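Local coordinates for Myo-inositol phosphohydrolase (Mitsuokella multacida, PDB 4WU3), which probably removes phosphate groups from inositol hexakisphosphate (phytate), as a phosphatase of the protein-tyrosine-phosphatase-like phytase family, at residues 352-357 and 540-545; 343-348 and 393-398; 546-551 and 575-580. The protein carries 2 engineered substitutions. All coordinates share one frame; numbering follows the deposited sequence.

Interaction 1. Residues 352-357 and 540-545; sequences LPRNFR and SQAGAG. Engineered in segment 540-545: Ser540 (natural residue Cys). With 4IP (inositol-(1,3,4,5)-tetrakisphosphate), chain F.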
# COMPACT_ATOMS: atom_id res chain seq x y z
N LEU A 352 29.73 40.43 11.99
CA LEU A 352 28.69 40.51 10.98
C LEU A 352 27.96 39.18 10.89
O LEU A 352 28.56 38.12 11.09
CB LEU A 352 29.30 40.88 9.63
CG LEU A 352 29.96 42.26 9.53
CD1 LEU A 352 30.86 42.33 8.31
CD2 LEU A 352 28.91 43.35 9.51
N PRO A 353 26.65 39.22 10.60
CA PRO A 353 25.91 37.98 10.48
C PRO A 353 26.42 37.16 9.31
O PRO A 353 27.11 37.70 8.44
CB PRO A 353 24.47 38.45 10.24
CG PRO A 353 24.62 39.80 9.61
CD PRO A 353 25.83 40.39 10.28
N ARG A 354 26.09 35.87 9.29
CA ARG A 354 26.46 35.00 8.19
C ARG A 354 25.94 35.54 6.86
O ARG A 354 24.88 36.17 6.80
CB ARG A 354 25.91 33.60 8.45
CG ARG A 354 26.41 32.52 7.51
CD ARG A 354 26.14 31.12 8.07
NE ARG A 354 24.74 30.94 8.48
CZ ARG A 354 23.86 30.17 7.85
NH1 ARG A 354 24.21 29.48 6.77
NH2 ARG A 354 22.61 30.09 8.31
N ASN A 355 26.70 35.32 5.79
CA ASN A 355 26.28 35.67 4.43
C ASN A 355 25.91 37.14 4.25
O ASN A 355 25.00 37.47 3.46
CB ASN A 355 25.11 34.78 3.99
CG ASN A 355 25.49 33.31 3.92
OD1 ASN A 355 26.62 32.97 3.58
ND2 ASN A 355 24.54 32.44 4.24
N PHE A 356 26.62 38.01 4.96
CA PHE A 356 26.37 39.45 4.91
C PHE A 356 27.01 40.02 3.67
O PHE A 356 28.14 39.68 3.36
CB PHE A 356 26.97 40.16 6.13
CG PHE A 356 26.83 41.67 6.08
CD1 PHE A 356 25.66 42.29 6.45
CD2 PHE A 356 27.88 42.47 5.64
CE1 PHE A 356 25.53 43.67 6.40
CE2 PHE A 356 27.76 43.84 5.60
CZ PHE A 356 26.58 44.45 5.98
N ARG A 357 26.30 40.90 2.98
CA ARG A 357 26.88 41.60 1.83
C ARG A 357 26.12 42.87 1.53
O ARG A 357 24.93 42.99 1.87
CB ARG A 357 26.89 40.71 0.58
CG ARG A 357 25.53 40.36 0.03
CD ARG A 357 24.91 39.13 0.69
NE ARG A 357 23.82 38.58 -0.11
CZ ARG A 357 23.05 37.57 0.27
NH1 ARG A 357 23.22 36.96 1.41
NH2 ARG A 357 22.08 37.15 -0.50
N SER A 540 16.65 36.40 5.75
CA SER A 540 15.73 35.31 6.01
C SER A 540 16.40 34.48 7.09
O SER A 540 16.90 35.05 8.06
CB SER A 540 15.45 34.53 4.72
OG SER A 540 16.62 34.47 3.93
N GLN A 541 16.43 33.16 6.96
CA GLN A 541 17.05 32.32 7.98
C GLN A 541 18.54 32.27 7.72
O GLN A 541 19.33 32.57 8.60
CB GLN A 541 16.46 30.90 8.00
CG GLN A 541 16.72 30.11 9.28
CD GLN A 541 18.12 29.50 9.36
OE1 GLN A 541 18.74 29.20 8.34
NE2 GLN A 541 18.60 29.30 10.57
N ALA A 542 18.90 31.91 6.49
CA ALA A 542 20.30 31.72 6.11
C ALA A 542 20.84 32.80 5.18
O ALA A 542 22.02 32.79 4.83
CB ALA A 542 20.47 30.36 5.46
N GLY A 543 20.00 33.73 4.76
CA GLY A 543 20.43 34.74 3.80
C GLY A 543 20.74 34.13 2.45
O GLY A 543 21.58 34.63 1.72
N ALA A 544 20.06 33.03 2.12
CA ALA A 544 20.28 32.35 0.84
C ALA A 544 19.05 32.42 -0.07
O ALA A 544 18.89 33.38 -0.82
CB ALA A 544 20.69 30.90 1.07
N GLY A 545 18.18 31.41 0.04
CA GLY A 545 17.02 31.25 -0.84
C GLY A 545 16.09 32.45 -0.97
O GLY A 545 16.03 33.11 -2.02
C1 4IP F . 17.33 28.60 3.14
O1 4IP F . 17.66 29.98 3.01
C2 4IP F . 17.56 28.14 4.57
O2 4IP F . 18.90 28.42 4.95
C3 4IP F . 17.35 26.64 4.73
O3 4IP F . 17.61 26.25 6.08
C4 4IP F . 18.23 25.84 3.78
O4 4IP F . 17.91 24.45 3.90
C5 4IP F . 18.00 26.29 2.34
O5 4IP F . 18.87 25.58 1.45
C6 4IP F . 18.22 27.80 2.19
O6 4IP F . 17.95 28.20 0.84
P1 4IP F . 16.64 31.16 3.38
O1P 4IP F . 15.59 31.10 2.31
O2P 4IP F . 17.52 32.38 3.36
O3P 4IP F . 16.15 30.81 4.77
P3 4IP F . 16.48 25.49 6.94
O4P 4IP F . 15.91 24.48 5.98
O5P 4IP F . 15.53 26.60 7.35
O6P 4IP F . 17.24 24.87 8.09
P4 4IP F . 19.04 23.32 4.15
O7P 4IP F . 19.87 23.85 5.29
O8P 4IP F . 18.22 22.10 4.51
O9P 4IP F . 19.76 23.24 2.82
P5 4IP F . 18.34 25.15 -0.02
OPF 4IP F . 16.83 24.96 0.14
OPG 4IP F . 19.11 23.88 -0.29
OPH 4IP F . 18.71 26.32 -0.91

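Interaction 2. Residues 343-348 and 393-398; sequences RLDTKD and SAEFSN. With 4IP (inositol-(1,3,4,5)-tetrakisphosphate), chain F.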
# COMPACT_ATOMS: atom_id res chain seq x y z
N ARG A 343 14.72 26.49 17.75
CA ARG A 343 15.97 26.39 17.05
C ARG A 343 16.81 27.61 17.35
O ARG A 343 16.30 28.73 17.36
CB ARG A 343 15.68 26.33 15.56
CG ARG A 343 16.91 26.44 14.67
CD ARG A 343 16.49 26.45 13.21
NE ARG A 343 17.58 26.09 12.31
CZ ARG A 343 17.47 26.01 10.99
NH1 ARG A 343 16.32 26.27 10.39
NH2 ARG A 343 18.52 25.67 10.25
N LEU A 344 18.09 27.39 17.59
CA LEU A 344 19.06 28.47 17.67
C LEU A 344 19.52 28.85 16.27
O LEU A 344 20.34 28.16 15.68
CB LEU A 344 20.26 28.02 18.50
CG LEU A 344 21.47 28.94 18.54
CD1 LEU A 344 21.09 30.31 19.07
CD2 LEU A 344 22.54 28.29 19.41
N ASP A 345 19.00 29.95 15.73
CA ASP A 345 19.34 30.39 14.38
C ASP A 345 20.75 30.94 14.35
O ASP A 345 21.53 30.63 13.45
CB ASP A 345 18.38 31.49 13.90
CG ASP A 345 16.99 30.95 13.56
OD1 ASP A 345 16.88 29.75 13.28
OD2 ASP A 345 16.02 31.74 13.58
N THR A 346 21.07 31.79 15.32
CA THR A 346 22.40 32.36 15.40
C THR A 346 22.67 32.85 16.82
O THR A 346 21.84 33.50 17.46
CB THR A 346 22.62 33.48 14.36
OG1 THR A 346 23.95 34.02 14.51
CG2 THR A 346 21.61 34.59 14.51
N LYS A 347 23.85 32.50 17.30
CA LYS A 347 24.28 32.82 18.63
C LYS A 347 24.68 34.28 18.70
O LYS A 347 25.20 34.83 17.74
CB LYS A 347 25.48 31.97 19.00
CG LYS A 347 25.41 31.45 20.40
CD LYS A 347 26.70 30.72 20.75
CE LYS A 347 27.17 31.10 22.15
NZ LYS A 347 28.36 30.32 22.53
N ASP A 348 24.45 34.89 19.85
CA ASP A 348 24.82 36.28 20.07
C ASP A 348 26.32 36.44 20.03
O ASP A 348 27.03 35.95 20.92
CB ASP A 348 24.28 36.74 21.41
CG ASP A 348 24.42 38.23 21.63
OD1 ASP A 348 24.95 38.93 20.73
OD2 ASP A 348 24.00 38.70 22.71
N SER A 393 21.61 39.23 4.42
CA SER A 393 22.34 38.32 5.28
C SER A 393 21.42 37.27 5.87
O SER A 393 20.20 37.31 5.70
CB SER A 393 22.99 39.09 6.44
OG SER A 393 22.01 39.56 7.36
N ALA A 394 22.04 36.35 6.59
CA ALA A 394 21.31 35.43 7.45
C ALA A 394 20.66 36.19 8.60
O ALA A 394 20.86 37.40 8.74
CB ALA A 394 22.26 34.38 8.01
N GLU A 395 19.87 35.49 9.40
CA GLU A 395 19.30 36.09 10.59
C GLU A 395 20.42 36.62 11.48
O GLU A 395 21.56 36.15 11.41
CB GLU A 395 18.47 35.07 11.35
CG GLU A 395 17.74 35.65 12.54
CD GLU A 395 16.66 36.63 12.14
OE1 GLU A 395 15.54 36.21 11.81
OE2 GLU A 395 16.94 37.84 12.14
N PHE A 396 20.10 37.60 12.32
CA PHE A 396 21.09 38.23 13.20
C PHE A 396 20.66 38.20 14.67
O PHE A 396 19.51 38.49 15.01
CB PHE A 396 21.36 39.68 12.78
CG PHE A 396 20.12 40.49 12.51
CD1 PHE A 396 19.38 41.02 13.55
CD2 PHE A 396 19.68 40.71 11.21
CE1 PHE A 396 18.23 41.75 13.31
CE2 PHE A 396 18.54 41.45 10.95
CZ PHE A 396 17.81 41.97 12.01
N SER A 397 21.61 37.85 15.53
CA SER A 397 21.48 38.05 16.95
C SER A 397 21.69 39.54 17.24
O SER A 397 22.03 40.31 16.33
CB SER A 397 22.57 37.27 17.66
OG SER A 397 23.83 37.68 17.20
N ASN A 398 21.54 39.94 18.50
CA ASN A 398 21.79 41.33 18.90
C ASN A 398 23.20 41.78 18.56
O ASN A 398 23.42 42.86 18.01
CB ASN A 398 21.58 41.52 20.40
CG ASN A 398 21.87 42.95 20.84
OD1 ASN A 398 21.53 43.90 20.14
ND2 ASN A 398 22.51 43.10 21.99
C1 4IP F . 17.33 28.60 3.14
O1 4IP F . 17.66 29.98 3.01
C2 4IP F . 17.56 28.14 4.57
O2 4IP F . 18.90 28.42 4.95
C3 4IP F . 17.35 26.64 4.73
O3 4IP F . 17.61 26.25 6.08
C4 4IP F . 18.23 25.84 3.78
O4 4IP F . 17.91 24.45 3.90
C5 4IP F . 18.00 26.29 2.34
O5 4IP F . 18.87 25.58 1.45
C6 4IP F . 18.22 27.80 2.19
O6 4IP F . 17.95 28.20 0.84
P1 4IP F . 16.64 31.16 3.38
O1P 4IP F . 15.59 31.10 2.31
O2P 4IP F . 17.52 32.38 3.36
O3P 4IP F . 16.15 30.81 4.77
P3 4IP F . 16.48 25.49 6.94
O4P 4IP F . 15.91 24.48 5.98
O5P 4IP F . 15.53 26.60 7.35
O6P 4IP F . 17.24 24.87 8.09
P4 4IP F . 19.04 23.32 4.15
O7P 4IP F . 19.87 23.85 5.29
O8P 4IP F . 18.22 22.10 4.51
O9P 4IP F . 19.76 23.24 2.82
P5 4IP F . 18.34 25.15 -0.02
OPF 4IP F . 16.83 24.96 0.14
OPG 4IP F . 19.11 23.88 -0.29
OPH 4IP F . 18.71 26.32 -0.91
O HOH W 1 24.21 34.90 11.34
O HOH W 2 24.30 41.25 23.04

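Interaction 3. Residues 546-551 and 575-580; sequences RTTAYM and GGNYVA. With 4IP (inositol-(1,3,4,5)-tetrakisphosphate), chain F.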
# COMPACT_ATOMS: atom_id res chain seq x y z
N ARG A 546 15.36 32.73 0.10
CA ARG A 546 14.44 33.85 0.11
C ARG A 546 15.13 35.21 -0.04
O ARG A 546 14.67 36.05 -0.80
CB ARG A 546 13.61 33.81 1.38
CG ARG A 546 12.58 32.69 1.37
CD ARG A 546 11.96 32.50 2.74
NE ARG A 546 12.94 31.97 3.68
CZ ARG A 546 12.68 31.70 4.96
NH1 ARG A 546 11.47 31.91 5.45
NH2 ARG A 546 13.64 31.20 5.74
N THR A 547 16.22 35.41 0.68
CA THR A 547 16.95 36.67 0.63
C THR A 547 17.48 37.00 -0.77
O THR A 547 17.31 38.13 -1.25
CB THR A 547 18.13 36.65 1.62
OG1 THR A 547 17.62 36.75 2.96
CG2 THR A 547 19.08 37.80 1.37
N THR A 548 18.10 36.02 -1.43
CA THR A 548 18.67 36.23 -2.76
C THR A 548 17.59 36.39 -3.82
O THR A 548 17.75 37.15 -4.78
CB THR A 548 19.62 35.10 -3.18
OG1 THR A 548 20.57 34.85 -2.13
CG2 THR A 548 20.36 35.50 -4.43
N ALA A 549 16.48 35.68 -3.64
CA ALA A 549 15.32 35.86 -4.51
C ALA A 549 14.82 37.31 -4.49
O ALA A 549 14.68 37.95 -5.53
CB ALA A 549 14.20 34.91 -4.08
N TYR A 550 14.56 37.85 -3.30
CA TYR A 550 14.10 39.23 -3.20
C TYR A 550 15.16 40.23 -3.67
O TYR A 550 14.83 41.18 -4.39
CB TYR A 550 13.61 39.54 -1.78
CG TYR A 550 12.15 39.19 -1.60
CD1 TYR A 550 11.15 40.10 -1.96
CD2 TYR A 550 11.76 37.95 -1.12
CE1 TYR A 550 9.82 39.78 -1.82
CE2 TYR A 550 10.42 37.63 -0.97
CZ TYR A 550 9.45 38.54 -1.32
OH TYR A 550 8.11 38.21 -1.18
N MET A 551 16.42 40.00 -3.31
CA MET A 551 17.47 40.90 -3.78
C MET A 551 17.55 40.95 -5.32
O MET A 551 17.71 42.02 -5.91
CB MET A 551 18.83 40.52 -3.19
CG MET A 551 18.93 40.77 -1.69
SD MET A 551 20.38 40.02 -0.93
CE MET A 551 21.63 41.21 -1.43
N GLY A 575 27.45 36.96 -2.76
CA GLY A 575 27.28 36.10 -1.58
C GLY A 575 25.91 35.47 -1.40
O GLY A 575 25.69 34.77 -0.40
N GLY A 576 25.00 35.69 -2.34
CA GLY A 576 23.72 34.99 -2.35
C GLY A 576 23.91 33.60 -2.93
O GLY A 576 25.04 33.18 -3.20
N ASN A 577 22.82 32.86 -3.09
CA ASN A 577 22.89 31.65 -3.90
C ASN A 577 22.51 32.04 -5.31
O ASN A 577 22.37 33.23 -5.60
CB ASN A 577 22.03 30.51 -3.33
CG ASN A 577 20.54 30.81 -3.34
OD1 ASN A 577 20.07 31.73 -4.01
ND2 ASN A 577 19.79 30.01 -2.60
N TYR A 578 22.38 31.05 -6.20
CA TYR A 578 21.93 31.30 -7.56
C TYR A 578 20.44 30.96 -7.63
O TYR A 578 20.07 29.80 -7.44
CB TYR A 578 22.71 30.46 -8.57
CG TYR A 578 22.64 30.98 -9.98
CD1 TYR A 578 23.38 32.10 -10.36
CD2 TYR A 578 21.83 30.38 -10.94
CE1 TYR A 578 23.32 32.59 -11.64
CE2 TYR A 578 21.76 30.88 -12.23
CZ TYR A 578 22.51 31.98 -12.57
OH TYR A 578 22.46 32.49 -13.85
N VAL A 579 19.61 31.96 -7.92
CA VAL A 579 18.17 31.78 -7.79
C VAL A 579 17.64 30.72 -8.74
O VAL A 579 16.62 30.10 -8.45
CB VAL A 579 17.40 33.09 -8.07
CG1 VAL A 579 15.89 32.85 -7.95
CG2 VAL A 579 17.84 34.18 -7.11
N ALA A 580 18.31 30.52 -9.87
CA ALA A 580 17.80 29.62 -10.91
C ALA A 580 18.48 28.25 -10.87
O ALA A 580 18.44 27.50 -11.84
CB ALA A 580 17.93 30.24 -12.30
C1 4IP F . 17.33 28.60 3.14
O1 4IP F . 17.66 29.98 3.01
C2 4IP F . 17.56 28.14 4.57
O2 4IP F . 18.90 28.42 4.95
C3 4IP F . 17.35 26.64 4.73
O3 4IP F . 17.61 26.25 6.08
C4 4IP F . 18.23 25.84 3.78
O4 4IP F . 17.91 24.45 3.90
C5 4IP F . 18.00 26.29 2.34
O5 4IP F . 18.87 25.58 1.45
C6 4IP F . 18.22 27.80 2.19
O6 4IP F . 17.95 28.20 0.84
P1 4IP F . 16.64 31.16 3.38
O1P 4IP F . 15.59 31.10 2.31
O2P 4IP F . 17.52 32.38 3.36
O3P 4IP F . 16.15 30.81 4.77
P3 4IP F . 16.48 25.49 6.94
O4P 4IP F . 15.91 24.48 5.98
O5P 4IP F . 15.53 26.60 7.35
O6P 4IP F . 17.24 24.87 8.09
P4 4IP F . 19.04 23.32 4.15
O7P 4IP F . 19.87 23.85 5.29
O8P 4IP F . 18.22 22.10 4.51
O9P 4IP F . 19.76 23.24 2.82
P5 4IP F . 18.34 25.15 -0.02
OPF 4IP F . 16.83 24.96 0.14
OPG 4IP F . 19.11 23.88 -0.29
OPH 4IP F . 18.71 26.32 -0.91

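Interaction 1. Residues 352-357 and 540-545
Asn355 and Arg357 reach over from the 352-357 loop and take two successive carbonyl oxygens of 540-545. Asn355 ND2 donates to Ala542 O at 2.6 Å, almost straight onto the end of the carbonyl and within the plane of its own amide, with an N-H...O angle of 161°. Arg357 NH1 then meets Gly543 O at 2.9 Å, in the carbonyl plane and on a lone pair, while Arg357 NH2 adds a weak bond to the same oxygen. The same NH1 turns back to Asn355 O at 2.8 Å. One carbonyl from each segment thus lies at the guanidinium edge and fixes its rotation; the bend at chi2 (-86°) brings the group there. Arg354 approaches differently: its NH2 lies 3.6 Å from Ala542 CB, with Ala542 O above one guanidinium face, toward its rim.

With those carbonyls turned toward 352-357, amides of the same loop face the 1-phosphate of the bound inositol tetrakisphosphate. Ala544 N donates to ligand O2P at 2.9 Å and Gln541 N to ligand O3P at 3.2 Å, with weaker help from Ala542 N. This is the phosphate-binding P-loop of the protein tyrosine phosphatases; Ser540 at its start is an engineered replacement for the natural Cys, the position of the nucleophile in that family. Within 352-357, a type II turn from Pro353 to Phe356 presents Asn355 to the loop.

Outward from this, 540-545 joins strand 535-539 to helix 545-558. Arg357 starts edge strand 357-358, bonded through its backbone to Gly392, and lays its side chain on Thr547, Thr548 and Met551 of that helix, while Pro353 and Phe356 pack on Met404 of helix 398-411.

Interaction 2. Residues 343-348 and 393-398
Thr346 lays its methyl group on the backbone of 393-398, at a classic beta bulge where Asp345 and Thr346 both face Ala433 of the neighbouring strand. The methyl CG2 rests 3.4 Å from Ser397 N and 3.5 Å from Glu395 O. Chi1 of 179° sets Thr346 OG1 opposite the backbone N and leaves CG2 between N and the carbonyl carbon, as the branch that meets 393-398. The hydroxyl bonds Glu400 and Arg349; a water held by Glu395 O reaches it only weakly.

Beside it, Asp345 and Glu395 meet CB to CB at 4.4 Å. Their carboxylates are like charges, but Arg422 NH1 forms salt bridges with both, which probably offsets the repulsion. Arg343, two residues before Asp345, sends an extended side chain to the inositol ligand: Arg343 NH2 donates to O6P on the 3-phosphate at 2.6 Å, and the phosphorus lies at the edge of the guanidinium plane.

Ser397 is the N-cap of helix 398-411. Its hydroxyl, also bonded to Glu400, sits against Asp348 CA. Asp348 OD1 accepts from Gly399 N, and a water bridges the two segments, donating a hydrogen bond to Asp348 OD2 at 2.6 Å and accepting one from Asn398 ND2 at 2.8 Å.

Interaction 3. Residues 546-551 and 575-580
Thr548 OG1 is gripped from two directions: Asn577 N donates to it at 3.2 Å, with an N-H...O angle of 146°, and the hydroxyl itself bonds Ala544 O, of the N-cap residue four positions back, just ahead of the helix. Chi1 of -50° sets OG1 beside the backbone N, which lets it reach that carbonyl while still receiving the loop amide.

The same loop packs along the rest of the threonine, which Arg357 also touches. Gly576, without a side chain, brings its CA to 3.2 Å from Thr548 OG1. Asn577 folds its amide back so that Asn577 OD1 lies 3.5 Å from Thr548 CB, the two side chains running at a slant to one another. Farther along the helix, Val579 takes over with its CG2 branch, which lies 3.9 Å from Thr548 CG2 and also covers Thr548 O and Ala549 CA. The contact is therefore one polar bond bordered by aliphatic packing. Gly575, just ahead, ends helix 564-573 in a Schellman motif and sends the chain toward Thr548.

Two residues earlier, on another side of the helix, Arg546 holds the 1-phosphate of the ligand. Its backbone N donates to ligand O1P at 2.8 Å and nearly straight (178°), and NE joins on the same oxygen. Arg546 NH2 takes ligand O3P at 2.7 Å, and a salt bridge from NH1 to Glu424 steadies the guanidinium. The helix dipole may also favour the anion. From position 540, an engineered Ser replacing Cys, to Arg546, the loop matches the CX5R signature of protein tyrosine phosphatases.

In the fold
Along the chain from the N terminus, the first of these segments is 343-348, on strand 342-346. Interaction 2 closes a loop of about 45 residues, bringing 393-398 back to it; interaction 1 starts inside that loop, at 352-357, and closes only at 540-545, so the two cross. They also touch, through probable backbone bonds from Ala394 N to Arg354 O and Glu395 N to Gln541 O. Interaction 3 follows in series with a shorter loop: 546-551 continues directly from 540-545 and is met by the loop after helix 564-573. Together they tie strand 342-346, edge strand 357-358 of the sheet that also holds 390-393 and 535-539, and helix 545-558 around one inositol phosphate, which all three contacts reach.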